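Local coordinates for protein D-hydantoinase (Ralstonia pickettii, PDB 1NFG) that probably catalyses the stereospecific hydrolysis of the cyclic amide bond in D-hydantoin derivatives, as a dinuclear zinc amidohydrolase, at residues Y267-D272 with K293-L298; V236-E241 with E245-A250; A301-V306 with G354-T359. All coordinates share one frame; numbering follows the deposited sequence.

In the fold
All three contacts belong to the TIM-barrel part of the chain, and two share an element: helix 292-303 gives its first half to contact 1 and its last turn to contact 3. Contact 1 is buried and mainly polar, a histidine bonding a loop carbonyl. Contact 2 is partly buried, with a valine pair inside and glutamates at its more exposed end, and its first segment carries the zinc ligand His237. Contact 3 is also partly buried, and joins aliphatic packing to a water bridge near another subunit. Direct links run between them: Lys293 of contact 1 forms a salt bridge with Glu241 of contact 2, while Met248 of contact 2 packs on Val306 of contact 3.

Contact 1 of 3, residues Y267-D272 with K293-L298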
ATOM      1  N   TYR A 267      21.467  -3.381 -14.455  1.00 21.38           N
ATOM      2  CA  TYR A 267      21.956  -4.313 -15.454  1.00 22.54           C
ATOM      3  C   TYR A 267      22.306  -5.713 -14.990  1.00 23.54           C
ATOM      4  O   TYR A 267      22.201  -6.662 -15.763  1.00 24.94           O
ATOM      5  CB  TYR A 267      23.193  -3.709 -16.130  1.00 23.59           C
ATOM      6  CG  TYR A 267      22.893  -2.522 -17.014  1.00 24.48           C
ATOM      7  CD1 TYR A 267      22.412  -2.703 -18.307  1.00 23.10           C
ATOM      8  CD2 TYR A 267      23.074  -1.217 -16.554  1.00 23.93           C
ATOM      9  CE1 TYR A 267      22.120  -1.626 -19.124  1.00 24.08           C
ATOM     10  CE2 TYR A 267      22.781  -0.127 -17.365  1.00 24.87           C
ATOM     11  CZ  TYR A 267      22.304  -0.342 -18.653  1.00 26.27           C
ATOM     12  OH  TYR A 267      22.002   0.723 -19.477  1.00 28.32           O
ATOM     13  N   LEU A 268      22.734  -5.854 -13.743  1.00 23.88           N
ATOM     14  CA  LEU A 268      23.133  -7.166 -13.253  1.00 24.31           C
ATOM     15  C   LEU A 268      22.077  -7.852 -12.402  1.00 24.77           C
ATOM     16  O   LEU A 268      21.210  -7.201 -11.819  1.00 25.55           O
ATOM     17  CB  LEU A 268      24.448  -7.035 -12.481  1.00 24.47           C
ATOM     18  CG  LEU A 268      25.530  -6.247 -13.237  1.00 24.25           C
ATOM     19  CD1 LEU A 268      26.811  -6.241 -12.433  1.00 25.88           C
ATOM     20  CD2 LEU A 268      25.777  -6.865 -14.605  1.00 23.32           C
ATOM     21  N   THR A 269      22.148  -9.175 -12.338  1.00 26.20           N
ATOM     22  CA  THR A 269      21.187  -9.951 -11.554  1.00 27.72           C
ATOM     23  C   THR A 269      21.921 -10.993 -10.731  1.00 28.24           C
ATOM     24  O   THR A 269      23.048 -11.363 -11.057  1.00 27.73           O
ATOM     25  CB  THR A 269      20.201 -10.693 -12.452  1.00 27.12           C
ATOM     26  OG1 THR A 269      20.907 -11.705 -13.183  1.00 26.82           O
ATOM     27  CG2 THR A 269      19.541  -9.728 -13.422  1.00 26.19           C
ATOM     28  N   LYS A 270      21.270 -11.485  -9.682  1.00 29.22           N
ATOM     29  CA  LYS A 270      21.890 -12.475  -8.820  1.00 30.05           C
ATOM     30  C   LYS A 270      22.355 -13.692  -9.607  1.00 29.87           C
ATOM     31  O   LYS A 270      23.260 -14.396  -9.174  1.00 30.11           O
ATOM     32  CB  LYS A 270      20.937 -12.897  -7.700  1.00 29.95           C
ATOM     33  CG  LYS A 270      19.766 -13.725  -8.143  1.00 33.66           C
ATOM     34  CD  LYS A 270      18.982 -14.230  -6.946  1.00 34.92           C
ATOM     35  CE  LYS A 270      17.876 -15.176  -7.378  1.00 37.25           C
ATOM     36  NZ  LYS A 270      17.118 -15.680  -6.201  1.00 40.93           N
ATOM     37  N   GLU A 271      21.757 -13.934 -10.767  1.00 30.87           N
ATOM     38  CA  GLU A 271      22.169 -15.075 -11.574  1.00 33.84           C
ATOM     39  C   GLU A 271      23.609 -14.897 -12.044  1.00 34.80           C
ATOM     40  O   GLU A 271      24.290 -15.869 -12.368  1.00 34.94           O
ATOM     41  CB  GLU A 271      21.247 -15.258 -12.780  1.00 36.32           C
ATOM     42  CG  GLU A 271      19.904 -15.908 -12.462  1.00 39.58           C
ATOM     43  CD  GLU A 271      19.066 -15.097 -11.485  1.00 42.90           C
ATOM     44  OE1 GLU A 271      18.876 -13.883 -11.731  1.00 45.17           O
ATOM     45  OE2 GLU A 271      18.592 -15.673 -10.478  1.00 43.07           O
ATOM     46  N   ASP A 272      24.074 -13.652 -12.076  1.00 35.91           N
ATOM     47  CA  ASP A 272      25.446 -13.372 -12.487  1.00 36.55           C
ATOM     48  C   ASP A 272      26.446 -13.979 -11.494  1.00 37.04           C
ATOM     49  O   ASP A 272      27.583 -14.290 -11.858  1.00 36.19           O
ATOM     50  CB  ASP A 272      25.682 -11.859 -12.596  1.00 36.96           C
ATOM     51  CG  ASP A 272      25.048 -11.251 -13.835  1.00 37.49           C
ATOM     52  OD1 ASP A 272      25.318 -11.759 -14.946  1.00 37.73           O
ATOM     53  OD2 ASP A 272      24.289 -10.262 -13.701  1.00 37.43           O
ATOM     54  N   LYS A 293      13.135  -7.873 -12.922  1.00 26.77           N
ATOM     55  CA  LYS A 293      11.935  -7.117 -12.608  1.00 25.88           C
ATOM     56  C   LYS A 293      12.317  -5.900 -11.778  1.00 25.64           C
ATOM     57  O   LYS A 293      11.636  -4.871 -11.803  1.00 26.15           O
ATOM     58  CB  LYS A 293      10.910  -7.994 -11.872  1.00 26.67           C
ATOM     59  CG  LYS A 293      11.354  -8.549 -10.526  1.00 28.40           C
ATOM     60  CD  LYS A 293      10.847  -7.706  -9.367  1.00 28.42           C
ATOM     61  CE  LYS A 293      11.173  -8.369  -8.033  1.00 29.58           C
ATOM     62  NZ  LYS A 293      10.746  -7.551  -6.858  1.00 29.89           N
ATOM     63  N   ASP A 294      13.421  -6.004 -11.051  1.00 23.88           N
ATOM     64  CA  ASP A 294      13.867  -4.877 -10.247  1.00 23.41           C
ATOM     65  C   ASP A 294      14.472  -3.825 -11.184  1.00 22.56           C
ATOM     66  O   ASP A 294      14.404  -2.626 -10.909  1.00 21.66           O
ATOM     67  CB  ASP A 294      14.877  -5.344  -9.196  1.00 23.37           C
ATOM     68  CG  ASP A 294      14.263  -6.315  -8.186  1.00 23.00           C
ATOM     69  OD1 ASP A 294      13.484  -5.866  -7.314  1.00 20.43           O
ATOM     70  OD2 ASP A 294      14.553  -7.531  -8.274  1.00 22.86           O
ATOM     71  N   HIS A 295      15.045  -4.275 -12.299  1.00 21.31           N
ATOM     72  CA  HIS A 295      15.612  -3.347 -13.274  1.00 21.97           C
ATOM     73  C   HIS A 295      14.488  -2.458 -13.810  1.00 23.52           C
ATOM     74  O   HIS A 295      14.642  -1.240 -13.924  1.00 23.69           O
ATOM     75  CB  HIS A 295      16.231  -4.089 -14.461  1.00 20.34           C
ATOM     76  CG  HIS A 295      17.434  -4.907 -14.118  1.00 18.84           C
ATOM     77  ND1 HIS A 295      17.998  -5.798 -15.005  1.00 17.94           N
ATOM     78  CD2 HIS A 295      18.181  -4.976 -12.991  1.00 19.41           C
ATOM     79  CE1 HIS A 295      19.037  -6.385 -14.438  1.00 18.34           C
ATOM     80  NE2 HIS A 295      19.170  -5.904 -13.216  1.00 19.60           N
ATOM     81  N   ASP A 296      13.355  -3.073 -14.149  1.00 23.77           N
ATOM     82  CA  ASP A 296      12.231  -2.309 -14.677  1.00 24.00           C
ATOM     83  C   ASP A 296      11.722  -1.352 -13.619  1.00 22.95           C
ATOM     84  O   ASP A 296      11.460  -0.184 -13.897  1.00 23.75           O
ATOM     85  CB  ASP A 296      11.095  -3.231 -15.116  1.00 26.42           C
ATOM     86  CG  ASP A 296      11.547  -4.288 -16.096  1.00 29.75           C
ATOM     87  OD1 ASP A 296      12.446  -4.004 -16.922  1.00 30.36           O
ATOM     88  OD2 ASP A 296      10.988  -5.404 -16.045  1.00 32.68           O
ATOM     89  N   VAL A 297      11.580  -1.855 -12.400  1.00 20.39           N
ATOM     90  CA  VAL A 297      11.107  -1.028 -11.308  1.00 18.24           C
ATOM     91  C   VAL A 297      11.972   0.216 -11.165  1.00 17.45           C
ATOM     92  O   VAL A 297      11.458   1.333 -11.098  1.00 16.57           O
ATOM     93  CB  VAL A 297      11.121  -1.815  -9.976  1.00 17.70           C
ATOM     94  CG1 VAL A 297      11.001  -0.865  -8.796  1.00 15.11           C
ATOM     95  CG2 VAL A 297       9.975  -2.807  -9.960  1.00 16.65           C
ATOM     96  N   LEU A 298      13.287   0.012 -11.126  1.00 17.23           N
ATOM     97  CA  LEU A 298      14.240   1.106 -10.970  1.00 17.15           C
ATOM     98  C   LEU A 298      14.218   2.081 -12.152  1.00 16.79           C
ATOM     99  O   LEU A 298      14.157   3.304 -11.956  1.00 16.27           O
ATOM    100  CB  LEU A 298      15.654   0.543 -10.762  1.00 17.25           C
ATOM    101  CG  LEU A 298      15.868  -0.236  -9.454  1.00 17.21           C
ATOM    102  CD1 LEU A 298      17.224  -0.919  -9.479  1.00 14.54           C
ATOM    103  CD2 LEU A 298      15.743   0.703  -8.253  1.00 14.78           C
TER
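His295 reaches from helix 292-303 to the loop at the start of 267-272 and donates NE2-H to Leu268 O, 2.8 Å away with an N-H...O angle of 158°. The acceptor lies only 4° out of the imidazole plane, near the line of the N-H, and the bond is moderately bent. Seen from the carbonyl, however, the donor stands well above the plane of the peptide, 53° out of it. Tyr267 N sits over one face of the ring, 3.6 Å above its plane and displaced toward the rim. Thr269 CG2 comes obliquely to within 3.5 Å of His295 CE1, the two side chains crossing at about a right angle. With CG of His295 anti to its carbonyl carbon, the imidazole projects from the helix into this bend of the loop.

The second shell holds the acceptor peptide. Thr269 N, on the far end of the same amide, donates nearly linearly to Asp272 OD2 at 2.8 Å, meeting the anti side of the carboxylate. The backbone bond from Asp272 N to Thr269 O, 2.7 Å, closes the turn that starts the 3-10 segment 270-272. Asp272 is itself paired through OD1 with Arg275, and the hydroxyl of Tyr267 bonds Met346 O.

The peptide between Leu268 and Thr269 is thus gripped at both ends, by an imidazole at its C=O and a carboxylate at its N-H. Hydrogen bonds at both ends would probably polarise the amide, and the donor role of NE2 requires its proton to be there, whether the ring is neutral or charged.

Contact 2 of 3, residues V236-E241 with E245-A250; sequences VHVTCE and EEVMRA
Val238 and Val247 face each other with their CG2 methyls, 4.1 Å apart, and the two side chains approach at a slant. Both residues have the same rotamer, CG1 anti to the backbone N (chi1 169°), which leaves CG2 beside the N in each case as the branch that does the touching. Both side chains leave the backbone toward the other segment, so this is a direct apolar meeting, modest in extent.

The polar pair farther along is arranged differently. Glu241 and Glu245 are one helical turn apart, tied by the backbone bond from Glu245 N to Glu241 O at 3.0 Å, and Glu245 CB rests 3.4 Å from Glu241 O. Their carboxylates keep apart, OE2 of Glu241 lying 5.5 Å from OE1 of Glu245, and each has its own basic partner: Lys293 for Glu241, and Arg249 of the second subunit for Glu245. Within the helix, Arg249 NH1 also makes a weak salt bridge with Glu246 OE1, 3.4 Å.

Cys240 is the N-cap of helix 241-253, and the loop before it carries His237, a ligand of the second zinc, on from strand 233-235. The two valines both rest on Ala259, Val247 also touches Thr219, and Glu241 lies on Val297, so helix 241-253 packs on strand 257-262 and also touches helices 212-229 and 292-303.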
ATOM      1  N   VAL A 236      21.499   5.344   0.216  1.00 18.76           N
ATOM      2  CA  VAL A 236      22.397   4.979  -0.871  1.00 19.93           C
ATOM      3  C   VAL A 236      21.984   3.636  -1.455  1.00 19.71           C
ATOM      4  O   VAL A 236      21.341   2.826  -0.793  1.00 19.90           O
ATOM      5  CB  VAL A 236      23.883   4.900  -0.402  1.00 20.44           C
ATOM      6  CG1 VAL A 236      24.296   6.213   0.236  1.00 19.60           C
ATOM      7  CG2 VAL A 236      24.080   3.740   0.570  1.00 19.07           C
ATOM      8  N   HIS A 237      22.373   3.416  -2.704  1.00 20.90           N
ATOM      9  CA  HIS A 237      22.063   2.207  -3.450  1.00 21.12           C
ATOM     10  C   HIS A 237      20.755   1.465  -3.144  1.00 20.67           C
ATOM     11  O   HIS A 237      20.769   0.393  -2.542  1.00 20.65           O
ATOM     12  CB  HIS A 237      23.239   1.218  -3.385  1.00 23.91           C
ATOM     13  CG  HIS A 237      23.727   0.925  -1.997  1.00 27.35           C
ATOM     14  ND1 HIS A 237      22.877   0.685  -0.938  1.00 28.27           N
ATOM     15  CD2 HIS A 237      24.983   0.798  -1.505  1.00 27.04           C
ATOM     16  CE1 HIS A 237      23.588   0.425   0.145  1.00 26.61           C
ATOM     17  NE2 HIS A 237      24.867   0.487  -0.173  1.00 26.77           N
ATOM     18  N   VAL A 238      19.626   2.047  -3.549  1.00 20.27           N
ATOM     19  CA  VAL A 238      18.332   1.384  -3.398  1.00 20.49           C
ATOM     20  C   VAL A 238      18.405   0.410  -4.564  1.00 20.73           C
ATOM     21  O   VAL A 238      18.584   0.828  -5.708  1.00 22.39           O
ATOM     22  CB  VAL A 238      17.160   2.339  -3.624  1.00 20.78           C
ATOM     23  CG1 VAL A 238      15.868   1.545  -3.717  1.00 18.61           C
ATOM     24  CG2 VAL A 238      17.084   3.346  -2.479  1.00 20.57           C
ATOM     25  N   THR A 239      18.254  -0.877  -4.288  1.00 20.24           N
ATOM     26  CA  THR A 239      18.420  -1.880  -5.329  1.00 20.23           C
ATOM     27  C   THR A 239      17.239  -2.746  -5.767  1.00 21.04           C
ATOM     28  O   THR A 239      17.347  -3.472  -6.754  1.00 21.08           O
ATOM     29  CB  THR A 239      19.528  -2.838  -4.906  1.00 21.11           C
ATOM     30  OG1 THR A 239      19.018  -3.732  -3.904  1.00 20.38           O
ATOM     31  CG2 THR A 239      20.689  -2.056  -4.301  1.00 20.28           C
ATOM     32  N   CYS A 240      16.120  -2.693  -5.056  1.00 20.30           N
ATOM     33  CA  CYS A 240      15.008  -3.554  -5.428  1.00 19.23           C
ATOM     34  C   CYS A 240      13.650  -2.948  -5.150  1.00 19.54           C
ATOM     35  O   CYS A 240      13.533  -1.923  -4.474  1.00 19.91           O
ATOM     36  CB  CYS A 240      15.126  -4.881  -4.680  1.00 19.75           C
ATOM     37  SG  CYS A 240      15.107  -4.672  -2.876  1.00 21.39           S
ATOM     38  N   GLU A 241      12.622  -3.613  -5.659  1.00 19.50           N
ATOM     39  CA  GLU A 241      11.249  -3.163  -5.500  1.00 21.44           C
ATOM     40  C   GLU A 241      10.812  -2.980  -4.045  1.00 21.19           C
ATOM     41  O   GLU A 241      10.190  -1.967  -3.701  1.00 20.96           O
ATOM     42  CB  GLU A 241      10.313  -4.137  -6.222  1.00 22.44           C
ATOM     43  CG  GLU A 241       8.838  -3.919  -5.963  1.00 25.33           C
ATOM     44  CD  GLU A 241       7.964  -4.757  -6.882  1.00 28.67           C
ATOM     45  OE1 GLU A 241       8.386  -5.876  -7.260  1.00 28.01           O
ATOM     46  OE2 GLU A 241       6.849  -4.298  -7.214  1.00 29.80           O
ATOM     47  N   GLU A 245       9.988   0.616  -2.265  1.00 18.48           N
ATOM     48  CA  GLU A 245       8.652   0.828  -1.743  1.00 20.43           C
ATOM     49  C   GLU A 245       8.665   1.551  -0.397  1.00 20.42           C
ATOM     50  O   GLU A 245       7.822   2.421  -0.140  1.00 19.22           O
ATOM     51  CB  GLU A 245       7.924  -0.503  -1.602  1.00 24.31           C
ATOM     52  CG  GLU A 245       6.446  -0.335  -1.331  1.00 30.24           C
ATOM     53  CD  GLU A 245       5.717  -1.659  -1.244  1.00 35.35           C
ATOM     54  OE1 GLU A 245       6.037  -2.579  -2.039  1.00 36.46           O
ATOM     55  OE2 GLU A 245       4.811  -1.772  -0.387  1.00 39.11           O
ATOM     56  N   GLU A 246       9.615   1.196   0.464  1.00 19.61           N
ATOM     57  CA  GLU A 246       9.709   1.835   1.772  1.00 18.65           C
ATOM     58  C   GLU A 246      10.083   3.306   1.609  1.00 18.17           C
ATOM     59  O   GLU A 246       9.579   4.171   2.330  1.00 16.48           O
ATOM     60  CB  GLU A 246      10.749   1.124   2.639  1.00 19.94           C
ATOM     61  CG  GLU A 246      10.418  -0.329   2.976  1.00 18.89           C
ATOM     62  CD  GLU A 246       9.162  -0.481   3.819  1.00 18.24           C
ATOM     63  OE1 GLU A 246       8.680   0.528   4.376  1.00 18.71           O
ATOM     64  OE2 GLU A 246       8.663  -1.620   3.934  1.00 18.97           O
ATOM     65  N   VAL A 247      10.977   3.588   0.663  1.00 17.63           N
ATOM     66  CA  VAL A 247      11.394   4.966   0.410  1.00 17.28           C
ATOM     67  C   VAL A 247      10.151   5.738   0.007  1.00 16.52           C
ATOM     68  O   VAL A 247       9.865   6.831   0.514  1.00 15.43           O
ATOM     69  CB  VAL A 247      12.426   5.034  -0.738  1.00 18.12           C
ATOM     70  CG1 VAL A 247      12.647   6.476  -1.170  1.00 14.01           C
ATOM     71  CG2 VAL A 247      13.739   4.401  -0.284  1.00 16.89           C
ATOM     72  N   MET A 248       9.402   5.141  -0.905  1.00 16.00           N
ATOM     73  CA  MET A 248       8.183   5.749  -1.390  1.00 16.68           C
ATOM     74  C   MET A 248       7.180   5.995  -0.259  1.00 16.41           C
ATOM     75  O   MET A 248       6.584   7.081  -0.172  1.00 15.82           O
ATOM     76  CB  MET A 248       7.584   4.866  -2.479  1.00 16.72           C
ATOM     77  CG  MET A 248       7.370   5.599  -3.780  1.00 22.10           C
ATOM     78  SD  MET A 248       8.853   6.384  -4.449  1.00 20.01           S
ATOM     79  CE  MET A 248       9.169   5.285  -5.863  1.00 25.75           C
ATOM     80  N   ARG A 249       7.001   5.012   0.621  1.00 15.62           N
ATOM     81  CA  ARG A 249       6.058   5.185   1.727  1.00 17.29           C
ATOM     82  C   ARG A 249       6.512   6.331   2.622  1.00 17.77           C
ATOM     83  O   ARG A 249       5.701   7.136   3.080  1.00 18.90           O
ATOM     84  CB  ARG A 249       5.925   3.892   2.543  1.00 17.81           C
ATOM     85  CG  ARG A 249       5.438   2.710   1.720  1.00 20.43           C
ATOM     86  CD  ARG A 249       5.429   1.409   2.491  1.00 23.46           C
ATOM     87  NE  ARG A 249       4.255   1.283   3.345  1.00 27.72           N
ATOM     88  CZ  ARG A 249       4.309   1.107   4.659  1.00 29.71           C
ATOM     89  NH1 ARG A 249       5.484   1.037   5.275  1.00 30.49           N
ATOM     90  NH2 ARG A 249       3.188   1.004   5.357  1.00 30.36           N
ATOM     91  N   ALA A 250       7.817   6.410   2.857  1.00 19.43           N
ATOM     92  CA  ALA A 250       8.373   7.469   3.685  1.00 19.06           C
ATOM     93  C   ALA A 250       8.072   8.827   3.042  1.00 20.09           C
ATOM     94  O   ALA A 250       7.596   9.753   3.716  1.00 19.37           O
ATOM     95  CB  ALA A 250       9.870   7.274   3.833  1.00 17.96           C
TER

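Contact 3 of 3, residues A301-V306 with G354-T359; sequences ALRNGV and GRISLT
Arg303 and Ile356 mark the closest approach of the two backbones, with CA atoms 5.4 Å apart, where the end of one helix passes the lead-in to another. Helix 292-303 stops in a Schellman motif: Gly305 adopts a positive phi of 74°, Val306 N bonds Ala301 O at 2.9 Å, and Gly305 N bonds Leu302 O at 2.7 Å. In the other segment, 354-357 is loop, ending at Ser357, the N-cap of helix 358-372, whose OG accepts from Gln360 N.

Ile356 supplies the apolar part. Its CB lies to one side, but CG1, anti to the backbone N, carries CD1 over the last turn of the helix. There the methyl sits against the backbone between Leu302 and Arg303 as well as their CB atoms, 3.8 Å from Leu302 CB and equally 3.8 Å from Arg303 CB. Leu302 and Ile356 both go on to touch Leu364 of helix 358-372.

Arg303 runs its aliphatic stem alongside the backbone carbonyl of Arg355, with CB 3.6 Å from Arg355 O. A bend at chi3 (75°) then turns the guanidinium so that a water lies at its edge, in plane. This water donates to Arg355 O at 2.9 Å and accepts a weak bond from Arg303 NH1, which also bonds Asn300 OD1. The guanidinium of Arg355 makes a cation-pi contact with Trp299.

Asn304, in the terminating turn, bonds Lys251 of the third subunit. The last turn of helix 292-303, just before its Schellman turn, thus packs on Arg355 and Ile356, just before the N-cap of helix 358-372; strand 310-311 and helix 343-352 intervene along the chain of this TIM-barrel amidohydrolase.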
ATOM      1  N   ALA A 301      11.226   4.120 -11.960  1.00 19.49           N
ATOM      2  CA  ALA A 301      11.377   5.095 -10.893  1.00 19.35           C
ATOM      3  C   ALA A 301      12.234   6.251 -11.392  1.00 20.02           C
ATOM      4  O   ALA A 301      11.963   7.411 -11.081  1.00 20.77           O
ATOM      5  CB  ALA A 301      12.012   4.447  -9.682  1.00 19.89           C
ATOM      6  N   LEU A 302      13.271   5.932 -12.166  1.00 20.60           N
ATOM      7  CA  LEU A 302      14.151   6.962 -12.722  1.00 20.29           C
ATOM      8  C   LEU A 302      13.330   7.885 -13.614  1.00 20.89           C
ATOM      9  O   LEU A 302      13.325   9.099 -13.425  1.00 21.92           O
ATOM     10  CB  LEU A 302      15.267   6.327 -13.555  1.00 19.11           C
ATOM     11  CG  LEU A 302      16.706   6.176 -13.033  1.00 19.13           C
ATOM     12  CD1 LEU A 302      16.838   6.701 -11.618  1.00 18.48           C
ATOM     13  CD2 LEU A 302      17.119   4.716 -13.124  1.00 13.87           C
ATOM     14  N   ARG A 303      12.622   7.293 -14.575  1.00 21.30           N
ATOM     15  CA  ARG A 303      11.797   8.045 -15.516  1.00 20.49           C
ATOM     16  C   ARG A 303      10.768   8.913 -14.818  1.00 19.65           C
ATOM     17  O   ARG A 303      10.384   9.964 -15.331  1.00 19.19           O
ATOM     18  CB  ARG A 303      11.086   7.102 -16.487  1.00 22.82           C
ATOM     19  CG  ARG A 303      10.406   7.841 -17.632  1.00 26.80           C
ATOM     20  CD  ARG A 303       9.667   6.916 -18.594  1.00 29.21           C
ATOM     21  NE  ARG A 303       8.411   6.420 -18.035  1.00 33.59           N
ATOM     22  CZ  ARG A 303       8.265   5.239 -17.444  1.00 35.45           C
ATOM     23  NH1 ARG A 303       9.300   4.416 -17.331  1.00 35.24           N
ATOM     24  NH2 ARG A 303       7.078   4.879 -16.970  1.00 36.58           N
ATOM     25  N   ASN A 304      10.320   8.479 -13.646  1.00 17.74           N
ATOM     26  CA  ASN A 304       9.341   9.249 -12.895  1.00 17.21           C
ATOM     27  C   ASN A 304       9.991  10.273 -11.967  1.00 17.24           C
ATOM     28  O   ASN A 304       9.302  10.985 -11.231  1.00 15.82           O
ATOM     29  CB  ASN A 304       8.432   8.308 -12.106  1.00 18.32           C
ATOM     30  CG  ASN A 304       7.367   7.671 -12.979  1.00 18.73           C
ATOM     31  OD1 ASN A 304       6.490   8.360 -13.506  1.00 20.98           O
ATOM     32  ND2 ASN A 304       7.440   6.355 -13.142  1.00 17.92           N
ATOM     33  N   GLY A 305      11.322  10.333 -12.006  1.00 16.96           N
ATOM     34  CA  GLY A 305      12.055  11.291 -11.193  1.00 18.66           C
ATOM     35  C   GLY A 305      12.155  11.014  -9.703  1.00 19.02           C
ATOM     36  O   GLY A 305      12.320  11.935  -8.900  1.00 19.33           O
ATOM     37  N   VAL A 306      12.067   9.747  -9.328  1.00 18.72           N
ATOM     38  CA  VAL A 306      12.139   9.367  -7.928  1.00 19.20           C
ATOM     39  C   VAL A 306      13.534   9.546  -7.321  1.00 19.50           C
ATOM     40  O   VAL A 306      13.680  10.179  -6.277  1.00 19.91           O
ATOM     41  CB  VAL A 306      11.695   7.900  -7.752  1.00 19.42           C
ATOM     42  CG1 VAL A 306      11.858   7.465  -6.309  1.00 18.05           C
ATOM     43  CG2 VAL A 306      10.254   7.752  -8.194  1.00 19.30           C
ATOM     44  N   GLY A 354      14.763   4.441 -24.808  1.00 29.44           N
ATOM     45  CA  GLY A 354      13.556   5.101 -24.351  1.00 28.78           C
ATOM     46  C   GLY A 354      13.236   4.941 -22.880  1.00 28.95           C
ATOM     47  O   GLY A 354      12.225   5.461 -22.407  1.00 29.96           O
ATOM     48  N   ARG A 355      14.089   4.224 -22.155  1.00 28.75           N
ATOM     49  CA  ARG A 355      13.897   4.018 -20.724  1.00 27.04           C
ATOM     50  C   ARG A 355      13.909   5.370 -20.014  1.00 26.05           C
ATOM     51  O   ARG A 355      13.112   5.627 -19.110  1.00 25.81           O
ATOM     52  CB  ARG A 355      15.023   3.139 -20.176  1.00 29.82           C
ATOM     53  CG  ARG A 355      14.830   1.639 -20.344  1.00 33.41           C
ATOM     54  CD  ARG A 355      14.054   1.086 -19.143  1.00 40.97           C
ATOM     55  NE  ARG A 355      13.985  -0.376 -19.075  1.00 43.93           N
ATOM     56  CZ  ARG A 355      14.967  -1.199 -19.437  1.00 46.90           C
ATOM     57  NH1 ARG A 355      16.113  -0.719 -19.916  1.00 46.94           N
ATOM     58  NH2 ARG A 355      14.808  -2.511 -19.302  1.00 48.08           N
ATOM     59  N   ILE A 356      14.810   6.243 -20.451  1.00 24.82           N
ATOM     60  CA  ILE A 356      14.964   7.558 -19.845  1.00 23.02           C
ATOM     61  C   ILE A 356      15.198   8.583 -20.960  1.00 22.35           C
ATOM     62  O   ILE A 356      15.682   8.225 -22.037  1.00 22.76           O
ATOM     63  CB  ILE A 356      16.156   7.515 -18.814  1.00 23.62           C
ATOM     64  CG1 ILE A 356      15.903   8.519 -17.714  1.00 25.97           C
ATOM     65  CG2 ILE A 356      17.506   7.761 -19.477  1.00 21.19           C
ATOM     66  CD1 ILE A 356      14.764   8.101 -16.821  1.00 29.85           C
ATOM     67  N   SER A 357      14.849   9.846 -20.732  1.00 20.43           N
ATOM     68  CA  SER A 357      15.047  10.849 -21.782  1.00 21.26           C
ATOM     69  C   SER A 357      16.483  11.376 -21.839  1.00 22.90           C
ATOM     70  O   SER A 357      17.261  11.186 -20.909  1.00 23.88           O
ATOM     71  CB  SER A 357      14.086  12.025 -21.594  1.00 18.81           C
ATOM     72  OG  SER A 357      14.577  12.962 -20.655  1.00 18.95           O
ATOM     73  N   LEU A 358      16.824  12.047 -22.938  1.00 23.85           N
ATOM     74  CA  LEU A 358      18.161  12.606 -23.123  1.00 23.90           C
ATOM     75  C   LEU A 358      18.427  13.655 -22.056  1.00 24.24           C
ATOM     76  O   LEU A 358      19.521  13.759 -21.500  1.00 23.90           O
ATOM     77  CB  LEU A 358      18.270  13.263 -24.495  1.00 23.94           C
ATOM     78  CG  LEU A 358      19.599  13.951 -24.813  1.00 24.99           C
ATOM     79  CD1 LEU A 358      20.689  12.906 -25.029  1.00 24.80           C
ATOM     80  CD2 LEU A 358      19.433  14.802 -26.058  1.00 24.87           C
ATOM     81  N   THR A 359      17.395  14.429 -21.776  1.00 24.72           N
ATOM     82  CA  THR A 359      17.474  15.491 -20.804  1.00 24.91           C
ATOM     83  C   THR A 359      17.560  14.961 -19.368  1.00 25.98           C
ATOM     84  O   THR A 359      18.208  15.574 -18.515  1.00 25.63           O
ATOM     85  CB  THR A 359      16.265  16.440 -21.008  1.00 24.48           C
ATOM     86  OG1 THR A 359      16.753  17.749 -21.315  1.00 24.48           O
ATOM     87  CG2 THR A 359      15.363  16.485 -19.780  1.00 24.69           C
TER
HETATM   88  O   HOH W   1      11.806   3.349 -17.792  1.00 25.16           O